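Long-range contacts in A-type flavoprotein (Giardia intestinalis, PDB 2Q9U), which scavenges O2 as a flavodiiron protein, probably passing electrons from bound FMN to a diiron centre in a metallo-beta-lactamase-like domain: residues I54-Y59 with A91-D96; V81-A86 with E114-L119; C108-Q113 with W127-D132. All coordinates share one frame; numbering follows the deposited sequence.

Contact 1. Residues I54-Y59 with A91-D96; sequences IDSVKY and ASSLKD
The ring of Y59 meets S92 at its edge: S92 OG lies near the ring plane, 3.3 Å from Y59 CD2, and S92 CB comes up in the plane beside the same ring carbon. The second flat group is the peptide carbonyl of V57, which S93 grips twice. S93 N donates to V57 O at 3.1 Å, nearly in line with the carbonyl bond, while S93 OG donates to V57 O at 2.8 Å from well above the carbonyl plane. Both donors can converge on one oxygen because S93 OG is turned back beside its own backbone N (chi1 -71°). S92 OG plays the reverse part, accepting from Y59 N at 2.7 Å; it also bonds to G88 O, a carbonyl, to which it must donate, and these two bonds fix its rotation. The serines belong to a type I turn, A91 to L94, closed by a hydrogen bond from L94 N to A91 O (2.9 Å) and running into helix 94-97. This turn directly follows the HxExDH metal-binding sequence, H85 to H90, the flavodiiron version of the metallo-beta-lactamase HxHxDH motif, and it is clasped by the loop that leaves strand 52-54 on the way to helix 62-72. S56 directs its CB at the turn, and its OG lies 3.5 Å from S93 CB and 3.9 Å from L94 CD2, a buried hydroxyl with no polar partner in the model. W65 of helix 62-72 packs on S56, V57 and L94. V57 CG2 meets S93 OG at 3.6 Å, whereas the side chain of K58 departs from the turn and its NZ bonds to Y41 OH of strand 39-46.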
loop_
_atom_site.group_PDB
_atom_site.type_symbol
_atom_site.label_atom_id
_atom_site.label_comp_id
_atom_site.label_asym_id
_atom_site.label_seq_id
_atom_site.Cartn_x
_atom_site.Cartn_y
_atom_site.Cartn_z
ATOM N N ILE A 54 31.757 11.999 14.607
ATOM C CA ILE A 54 31.668 12.001 13.145
ATOM C C ILE A 54 30.199 11.888 12.757
ATOM O O ILE A 54 29.527 10.913 13.094
ATOM C CB ILE A 54 32.434 10.811 12.526
ATOM C CG1 ILE A 54 33.855 10.684 13.128
ATOM C CG2 ILE A 54 32.416 10.896 10.957
ATOM C CD1 ILE A 54 34.798 11.834 12.732
ATOM N N ASP A 55 29.723 12.909 12.061
ATOM C CA ASP A 55 28.357 13.003 11.549
ATOM C C ASP A 55 27.234 13.126 12.589
ATOM O O ASP A 55 27.437 12.898 13.771
ATOM C CB ASP A 55 28.088 11.904 10.483
ATOM C CG ASP A 55 28.949 12.112 9.220
ATOM O OD1 ASP A 55 29.169 13.304 8.838
ATOM O OD2 ASP A 55 29.418 11.102 8.641
ATOM N N SER A 56 26.056 13.523 12.120
ATOM C CA SER A 56 24.869 13.571 12.958
ATOM C C SER A 56 23.810 12.615 12.373
ATOM O O SER A 56 24.150 11.682 11.636
ATOM C CB SER A 56 24.369 15.024 13.051
ATOM O OG SER A 56 23.288 15.169 13.958
ATOM N N VAL A 57 22.536 12.839 12.719
ATOM C CA VAL A 57 21.418 11.985 12.276
ATOM C C VAL A 57 20.198 12.870 11.973
ATOM O O VAL A 57 20.165 14.027 12.388
ATOM C CB VAL A 57 20.983 10.921 13.339
ATOM C CG1 VAL A 57 22.150 9.961 13.736
ATOM C CG2 VAL A 57 20.406 11.573 14.577
ATOM N N LYS A 58 19.202 12.277 11.304
ATOM C CA LYS A 58 17.944 12.947 10.961
ATOM C C LYS A 58 17.261 13.450 12.245
ATOM O O LYS A 58 17.217 12.709 13.237
ATOM C CB LYS A 58 17.048 11.933 10.246
ATOM C CG LYS A 58 16.034 12.550 9.276
ATOM C CD LYS A 58 15.081 11.453 8.774
ATOM C CE LYS A 58 15.604 10.691 7.539
ATOM N NZ LYS A 58 14.592 9.671 6.979
ATOM N N TYR A 59 16.710 14.680 12.213
ATOM C CA TYR A 59 16.171 15.361 13.407
ATOM C C TYR A 59 15.185 14.569 14.309
ATOM O O TYR A 59 15.219 14.737 15.520
ATOM C CB TYR A 59 15.607 16.777 13.051
ATOM C CG TYR A 59 14.303 16.694 12.283
ATOM C CD1 TYR A 59 13.068 16.574 12.964
ATOM C CD2 TYR A 59 14.303 16.675 10.881
ATOM C CE1 TYR A 59 11.856 16.454 12.260
ATOM C CE2 TYR A 59 13.096 16.569 10.159
ATOM C CZ TYR A 59 11.877 16.459 10.863
ATOM O OH TYR A 59 10.687 16.332 10.159
ATOM N N ALA A 91 22.384 15.166 9.214
ATOM C CA ALA A 91 22.689 16.535 9.641
ATOM C C ALA A 91 21.565 17.291 10.333
ATOM O O ALA A 91 21.840 18.238 11.069
ATOM C CB ALA A 91 23.254 17.369 8.433
ATOM N N SER A 92 20.306 16.899 10.103
ATOM C CA SER A 92 19.217 17.801 10.461
ATOM C C SER A 92 18.986 17.976 11.966
ATOM O O SER A 92 18.382 18.988 12.386
ATOM C CB SER A 92 17.916 17.458 9.738
ATOM O OG SER A 92 17.474 16.154 10.050
ATOM N N SER A 93 19.491 17.039 12.775
ATOM C CA SER A 93 19.478 17.238 14.250
ATOM C C SER A 93 20.274 18.485 14.657
ATOM O O SER A 93 20.089 19.015 15.748
ATOM C CB SER A 93 20.038 16.016 14.974
ATOM O OG SER A 93 19.161 14.900 14.903
ATOM N N LEU A 94 21.188 18.946 13.810
ATOM C CA LEU A 94 21.981 20.110 14.194
ATOM C C LEU A 94 21.150 21.404 14.246
ATOM O O LEU A 94 21.487 22.320 15.005
ATOM C CB LEU A 94 23.196 20.292 13.290
ATOM C CG LEU A 94 24.222 19.153 13.234
ATOM C CD1 LEU A 94 25.370 19.549 12.330
ATOM C CD2 LEU A 94 24.686 18.733 14.626
ATOM N N LYS A 95 20.092 21.490 13.437
ATOM C CA LYS A 95 19.245 22.703 13.427
ATOM C C LYS A 95 18.867 23.150 14.842
ATOM O O LYS A 95 19.107 24.296 15.226
ATOM C CB LYS A 95 17.987 22.511 12.574
ATOM C CG LYS A 95 17.218 23.807 12.356
ATOM C CD LYS A 95 16.069 23.636 11.377
ATOM C CE LYS A 95 15.500 24.993 10.980
ATOM N NZ LYS A 95 15.307 25.928 12.144
ATOM N N ASP A 96 18.278 22.239 15.608
ATOM C CA ASP A 96 17.693 22.583 16.898
ATOM C C ASP A 96 18.697 22.378 18.027
ATOM O O ASP A 96 18.452 22.769 19.168
ATOM C CB ASP A 96 16.436 21.749 17.155
ATOM C CG ASP A 96 15.196 22.350 16.521
ATOM O OD1 ASP A 96 15.122 23.592 16.420
ATOM O OD2 ASP A 96 14.298 21.580 16.124
#

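Contact 2. Residues V81-A86 with E114-L119. With FEO (mu-oxo-diiron), chain G.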
loop_
_atom_site.group_PDB
_atom_site.type_symbol
_atom_site.label_atom_id
_atom_site.label_comp_id
_atom_site.label_asym_id
_atom_site.label_seq_id
_atom_site.Cartn_x
_atom_site.Cartn_y
_atom_site.Cartn_z
ATOM N N VAL A 81 33.033 18.105 16.132
ATOM C CA VAL A 81 31.992 17.360 15.393
ATOM C C VAL A 81 32.326 17.520 13.920
ATOM O O VAL A 81 32.271 18.628 13.364
ATOM C CB VAL A 81 30.579 17.869 15.682
ATOM C CG1 VAL A 81 29.540 17.010 14.932
ATOM C CG2 VAL A 81 30.303 17.860 17.184
ATOM N N VAL A 82 32.707 16.407 13.311
ATOM C CA VAL A 82 33.084 16.365 11.921
ATOM C C VAL A 82 31.855 16.031 11.078
ATOM O O VAL A 82 31.211 14.996 11.284
ATOM C CB VAL A 82 34.166 15.298 11.665
ATOM C CG1 VAL A 82 34.428 15.128 10.175
ATOM C CG2 VAL A 82 35.476 15.598 12.456
ATOM N N MET A 83 31.589 16.880 10.089
ATOM C CA MET A 83 30.446 16.726 9.182
ATOM C C MET A 83 30.909 16.459 7.757
ATOM O O MET A 83 31.588 17.276 7.163
ATOM C CB MET A 83 29.547 17.987 9.245
ATOM C CG MET A 83 28.865 18.212 10.612
ATOM S SD MET A 83 27.820 16.854 11.195
ATOM C CE MET A 83 26.465 16.910 10.020
ATOM N N ASN A 84 30.556 15.282 7.223
ATOM C CA ASN A 84 31.041 14.844 5.923
ATOM C C ASN A 84 30.124 15.301 4.809
ATOM O O ASN A 84 30.503 15.237 3.640
ATOM C CB ASN A 84 31.091 13.305 5.893
ATOM C CG ASN A 84 32.232 12.742 6.709
ATOM O OD1 ASN A 84 32.025 11.919 7.625
ATOM N ND2 ASN A 84 33.434 13.170 6.392
ATOM N N HIS A 85 28.895 15.696 5.165
ATOM C CA HIS A 85 27.783 15.794 4.180
ATOM C C HIS A 85 26.638 16.565 4.863
ATOM O O HIS A 85 26.404 16.382 6.053
ATOM C CB HIS A 85 27.397 14.355 3.807
ATOM C CG HIS A 85 26.329 14.200 2.761
ATOM N ND1 HIS A 85 26.214 14.999 1.646
ATOM C CD2 HIS A 85 25.394 13.229 2.621
ATOM C CE1 HIS A 85 25.203 14.576 0.900
ATOM N NE2 HIS A 85 24.696 13.493 1.462
ATOM N N ALA A 86 25.948 17.441 4.136
ATOM C CA ALA A 86 24.973 18.319 4.762
ATOM C C ALA A 86 23.530 17.810 4.620
ATOM O O ALA A 86 22.602 18.424 5.154
ATOM C CB ALA A 86 25.087 19.736 4.176
ATOM N N GLU A 114 28.778 25.994 3.976
ATOM C CA GLU A 114 27.772 26.774 3.238
ATOM C C GLU A 114 26.397 26.089 3.213
ATOM O O GLU A 114 25.369 26.731 3.450
ATOM C CB GLU A 114 28.272 27.038 1.815
ATOM C CG GLU A 114 29.427 28.051 1.819
ATOM C CD GLU A 114 30.143 28.214 0.489
ATOM O OE1 GLU A 114 30.002 27.361 -0.414
ATOM O OE2 GLU A 114 30.859 29.233 0.353
ATOM N N HIS A 115 26.389 24.782 2.946
ATOM C CA HIS A 115 25.141 24.027 2.860
ATOM C C HIS A 115 24.508 23.827 4.246
ATOM O O HIS A 115 23.295 23.981 4.393
ATOM C CB HIS A 115 25.330 22.696 2.098
ATOM C CG HIS A 115 25.615 22.863 0.631
ATOM N ND1 HIS A 115 26.028 21.819 -0.171
ATOM C CD2 HIS A 115 25.588 23.960 -0.170
ATOM C CE1 HIS A 115 26.231 22.260 -1.403
ATOM N NE2 HIS A 115 25.967 23.555 -1.430
ATOM N N LEU A 116 25.321 23.488 5.257
ATOM C CA LEU A 116 24.823 23.364 6.629
ATOM C C LEU A 116 24.162 24.663 7.121
ATOM O O LEU A 116 23.096 24.653 7.747
ATOM C CB LEU A 116 25.967 22.989 7.607
ATOM C CG LEU A 116 26.498 21.562 7.561
ATOM C CD1 LEU A 116 27.819 21.436 8.381
ATOM C CD2 LEU A 116 25.448 20.557 8.039
ATOM N N LYS A 117 24.815 25.787 6.865
ATOM C CA LYS A 117 24.229 27.072 7.275
ATOM C C LYS A 117 22.913 27.388 6.560
ATOM O O LYS A 117 21.965 27.864 7.193
ATOM C CB LYS A 117 25.227 28.211 7.076
ATOM C CG LYS A 117 26.363 28.292 8.050
ATOM C CD LYS A 117 27.318 29.391 7.550
ATOM C CE LYS A 117 28.523 29.559 8.437
ATOM N NZ LYS A 117 29.401 30.703 7.977
ATOM N N ILE A 118 22.828 27.102 5.264
ATOM C CA ILE A 118 21.595 27.409 4.502
ATOM C C ILE A 118 20.439 26.520 4.958
ATOM O O ILE A 118 19.297 26.980 5.118
ATOM C CB ILE A 118 21.796 27.250 2.981
ATOM C CG1 ILE A 118 22.702 28.366 2.454
ATOM C CG2 ILE A 118 20.445 27.372 2.257
ATOM C CD1 ILE A 118 23.134 28.169 1.037
ATOM N N LEU A 119 20.745 25.271 5.229
ATOM C CA LEU A 119 19.757 24.314 5.644
ATOM C C LEU A 119 19.306 24.470 7.089
ATOM O O LEU A 119 18.222 24.179 7.419
ATOM C CB LEU A 119 20.231 22.898 5.385
ATOM C CG LEU A 119 20.239 22.539 3.918
ATOM C CD1 LEU A 119 21.001 21.322 3.624
ATOM C CD2 LEU A 119 18.833 22.478 3.375
HETATM FE FE1 FEO G . 22.625 9.494 3.441
HETATM FE FE2 FEO G . 23.255 11.780 0.927
HETATM O O FEO G . 22.634 11.229 2.806
#
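M83 makes the first touch on the helix: its CB lies 4.0 Å from L116 CD1, and its CG is hardly farther from the same methyl, the two side chains crossing obliquely. The M83 chain then bends at both chi2 and chi3. The CB of H85 points away from the helix: with CG anti to the backbone N (chi1 -177°), the imidazole is carried to the diiron centre, where H85 NE2 binds one iron of the pair (atom FE2) at 2.3 Å and the bridging oxo atom lies near the ring plane at its edge. E87, H152 and D171 also bind iron there. A86 turns its CB to the helix again, and this methyl sits against the helix surface, 3.6 Å from H115 CB. A86 CB is also 4.0 Å from L116 CD2, so the two L116 methyls divide between M83 and A86. Farther along the helix, L119 CD1 reaches A86 O at 3.6 Å, one turn beyond H115 CB, so that A86 is met by three helix residues. No hydrogen bond links the two segments directly; the carboxylate of D155 does so from outside, its OD1 bonded to both H85 ND1 and A86 N and its OD2 to H115 ND1, a second-shell group that would fix the rotation of the H85 imidazole. The H115 ring and L119 meet F382 of the second subunit. This junction, a strand (80-82) of one of the two sheets of the sandwich running into the first metal-ligand loop with a helix packed over its start, belongs to the metallo-beta-lactamase fold, and H85 opens the HxExDH signature of flavodiiron proteins.

Contact 3. Residues C108-Q113 with W127-D132; sequences CTKKCQ and WLIVDD
Q113 holds its CG anti to the backbone N (chi1 178°) and stays extended beyond it, which lays the side chain along one face of the W127 indole. W127 in turn keeps its CG beside its own backbone N (chi1 -58°), so the ring rises from the strand toward the helix. Q113 CG makes a CH-pi contact 3.7 Å from the centroid of the W127 six-membered ring, over the face, and Q113 NE2 continues over that face to 3.3 Å from W127 CG. The amide is not stacked: its plane stands 69° from that of the ring. Its other end is held by K110 NZ, which donates to Q113 OE1 at 2.9 Å in the carbonyl plane, while I129 CD1 closes on Q113 CD at 3.5 Å. C108 SG comes to W127 CZ3 at 3.7 Å in an oblique sulfur-aromatic contact. Beneath these side chains the backbones pair as parallel strands. C108 N donates to L128 O at 3.2 Å, and C108 O accepts from V130 N at 2.9 Å, with I129 CA adding a CA-H...O contact to the same oxygen. C108 and I129 project from one face of the sheet, the one the helix covers. Pairing then gives way to the helix: T109 is its N-cap, its OG1 taking a weak bond from C112 N, and a water bridges K110 N to V130 O. V130 meanwhile packs on V107 and F145. Strand 105-108, helix 110-120 and strand 127-129 thus form a beta-alpha-beta unit with adjacent parallel strands, the second of them the outermost strand, within this chain, of one of the two sheets of the metallo-beta-lactamase-like domain.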
loop_
_atom_site.group_PDB
_atom_site.type_symbol
_atom_site.label_atom_id
_atom_site.label_comp_id
_atom_site.label_asym_id
_atom_site.label_seq_id
_atom_site.Cartn_x
_atom_site.Cartn_y
_atom_site.Cartn_z
ATOM N N CYS A 108 34.462 20.844 8.832
ATOM C CA CYS A 108 33.996 20.430 7.524
ATOM C C CYS A 108 34.644 21.288 6.456
ATOM O O CYS A 108 35.358 22.246 6.765
ATOM C CB CYS A 108 32.460 20.580 7.459
ATOM S SG CYS A 108 31.860 22.275 7.851
ATOM N N THR A 109 34.386 20.943 5.203
ATOM C CA THR A 109 34.877 21.709 4.064
ATOM C C THR A 109 34.020 22.973 3.900
ATOM O O THR A 109 32.945 23.099 4.490
ATOM C CB THR A 109 34.786 20.892 2.759
ATOM O OG1 THR A 109 33.417 20.553 2.517
ATOM C CG2 THR A 109 35.648 19.607 2.812
ATOM N N LYS A 110 34.494 23.893 3.076
ATOM C CA LYS A 110 33.789 25.146 2.851
ATOM C C LYS A 110 32.402 24.906 2.237
ATOM O O LYS A 110 31.397 25.489 2.683
ATOM C CB LYS A 110 34.624 26.080 1.979
ATOM C CG LYS A 110 33.962 27.438 1.716
ATOM C CD LYS A 110 33.519 28.144 2.995
ATOM C CE LYS A 110 34.563 29.106 3.527
ATOM N NZ LYS A 110 34.100 29.730 4.807
ATOM N N LYS A 111 32.343 24.016 1.252
ATOM C CA LYS A 111 31.072 23.703 0.612
ATOM C C LYS A 111 30.080 23.116 1.622
ATOM O O LYS A 111 28.899 23.477 1.625
ATOM C CB LYS A 111 31.280 22.790 -0.593
ATOM C CG LYS A 111 30.012 22.547 -1.387
ATOM C CD LYS A 111 29.484 23.844 -2.036
ATOM C CE LYS A 111 30.168 24.102 -3.355
ATOM N NZ LYS A 111 29.535 25.250 -4.033
ATOM N N CYS A 112 30.575 22.237 2.492
ATOM C CA CYS A 112 29.718 21.642 3.517
ATOM C C CYS A 112 29.208 22.711 4.486
ATOM O O CYS A 112 28.023 22.765 4.760
ATOM C CB CYS A 112 30.400 20.473 4.234
ATOM S SG CYS A 112 29.278 19.571 5.337
ATOM N N GLN A 113 30.086 23.593 4.955
ATOM C CA GLN A 113 29.665 24.684 5.842
ATOM C C GLN A 113 28.577 25.577 5.223
ATOM O O GLN A 113 27.573 25.863 5.871
ATOM C CB GLN A 113 30.861 25.534 6.279
ATOM C CG GLN A 113 30.472 26.740 7.174
ATOM C CD GLN A 113 31.514 27.840 7.126
ATOM O OE1 GLN A 113 32.084 28.120 6.068
ATOM N NE2 GLN A 113 31.797 28.449 8.282
ATOM N N TRP A 127 33.399 27.149 13.762
ATOM C CA TRP A 127 33.762 26.332 12.619
ATOM C C TRP A 127 35.269 26.182 12.494
ATOM O O TRP A 127 36.032 27.068 12.885
ATOM C CB TRP A 127 33.236 26.990 11.332
ATOM C CG TRP A 127 31.751 27.216 11.304
ATOM C CD1 TRP A 127 31.069 28.361 11.649
ATOM C CD2 TRP A 127 30.772 26.273 10.874
ATOM N NE1 TRP A 127 29.717 28.171 11.476
ATOM C CE2 TRP A 127 29.508 26.902 10.984
ATOM C CE3 TRP A 127 30.837 24.942 10.417
ATOM C CZ2 TRP A 127 28.312 26.240 10.668
ATOM C CZ3 TRP A 127 29.649 24.290 10.078
ATOM C CH2 TRP A 127 28.402 24.942 10.206
ATOM N N LEU A 128 35.693 25.040 11.968
ATOM C CA LEU A 128 37.041 24.866 11.466
ATOM C C LEU A 128 36.887 24.346 10.052
ATOM O O LEU A 128 36.430 23.207 9.847
ATOM C CB LEU A 128 37.845 23.877 12.322
ATOM C CG LEU A 128 39.236 23.529 11.799
ATOM C CD1 LEU A 128 40.135 24.774 11.646
ATOM C CD2 LEU A 128 39.891 22.465 12.690
ATOM N N ILE A 129 37.245 25.179 9.082
ATOM C CA ILE A 129 37.172 24.790 7.674
ATOM C C ILE A 129 38.426 24.030 7.223
ATOM O O ILE A 129 39.575 24.524 7.355
ATOM C CB ILE A 129 36.883 25.997 6.751
ATOM C CG1 ILE A 129 35.576 26.728 7.161
ATOM C CG2 ILE A 129 36.845 25.551 5.274
ATOM C CD1 ILE A 129 34.342 25.815 7.417
ATOM N N VAL A 130 38.204 22.825 6.694
ATOM C CA VAL A 130 39.296 21.921 6.307
ATOM C C VAL A 130 39.270 21.690 4.810
ATOM O O VAL A 130 38.270 21.994 4.149
ATOM C CB VAL A 130 39.220 20.565 7.069
ATOM C CG1 VAL A 130 39.418 20.802 8.580
ATOM C CG2 VAL A 130 37.891 19.826 6.789
ATOM N N ASP A 131 40.375 21.172 4.279
ATOM C CA ASP A 131 40.447 20.782 2.883
ATOM C C ASP A 131 41.296 19.532 2.751
ATOM O O ASP A 131 41.641 18.926 3.761
ATOM C CB ASP A 131 40.996 21.935 2.022
ATOM C CG ASP A 131 42.395 22.362 2.422
ATOM O OD1 ASP A 131 43.059 21.646 3.198
ATOM O OD2 ASP A 131 42.831 23.437 1.936
ATOM N N ASP A 132 41.639 19.153 1.513
ATOM C CA ASP A 132 42.308 17.892 1.261
ATOM C C ASP A 132 43.788 17.900 1.654
ATOM O O ASP A 132 44.475 16.890 1.528
ATOM C CB ASP A 132 42.077 17.400 -0.181
ATOM C CG ASP A 132 42.874 18.186 -1.227
ATOM O OD1 ASP A 132 43.476 19.236 -0.911
ATOM O OD2 ASP A 132 42.900 17.718 -2.388
HETATM O O HOH W 1 37.336 23.491 2.399
#

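Contacts 1 and 2 have centres about 9 Å apart, as do contacts 2 and 3; the centres of contacts 1 and 3 are about 17 Å apart and their nearest atoms about 7 Å. D55 joins the first two through D55 N to V82 O at 2.7 Å, a probable hydrogen bond. Helix 110-120 serves contacts 2 and 3, where L116 CD1 meets W127 CZ3 at 3.8 Å. Contact 2 is nearest the metals, supplying H85; in contact 1 the K58 side chain is about 8 Å from the diiron group, and in contact 3 that of T109 about 14 Å. The side chain of L119 lies about 6 Å from a bound FMN, consistent with the head-to-tail flavodiiron dimer.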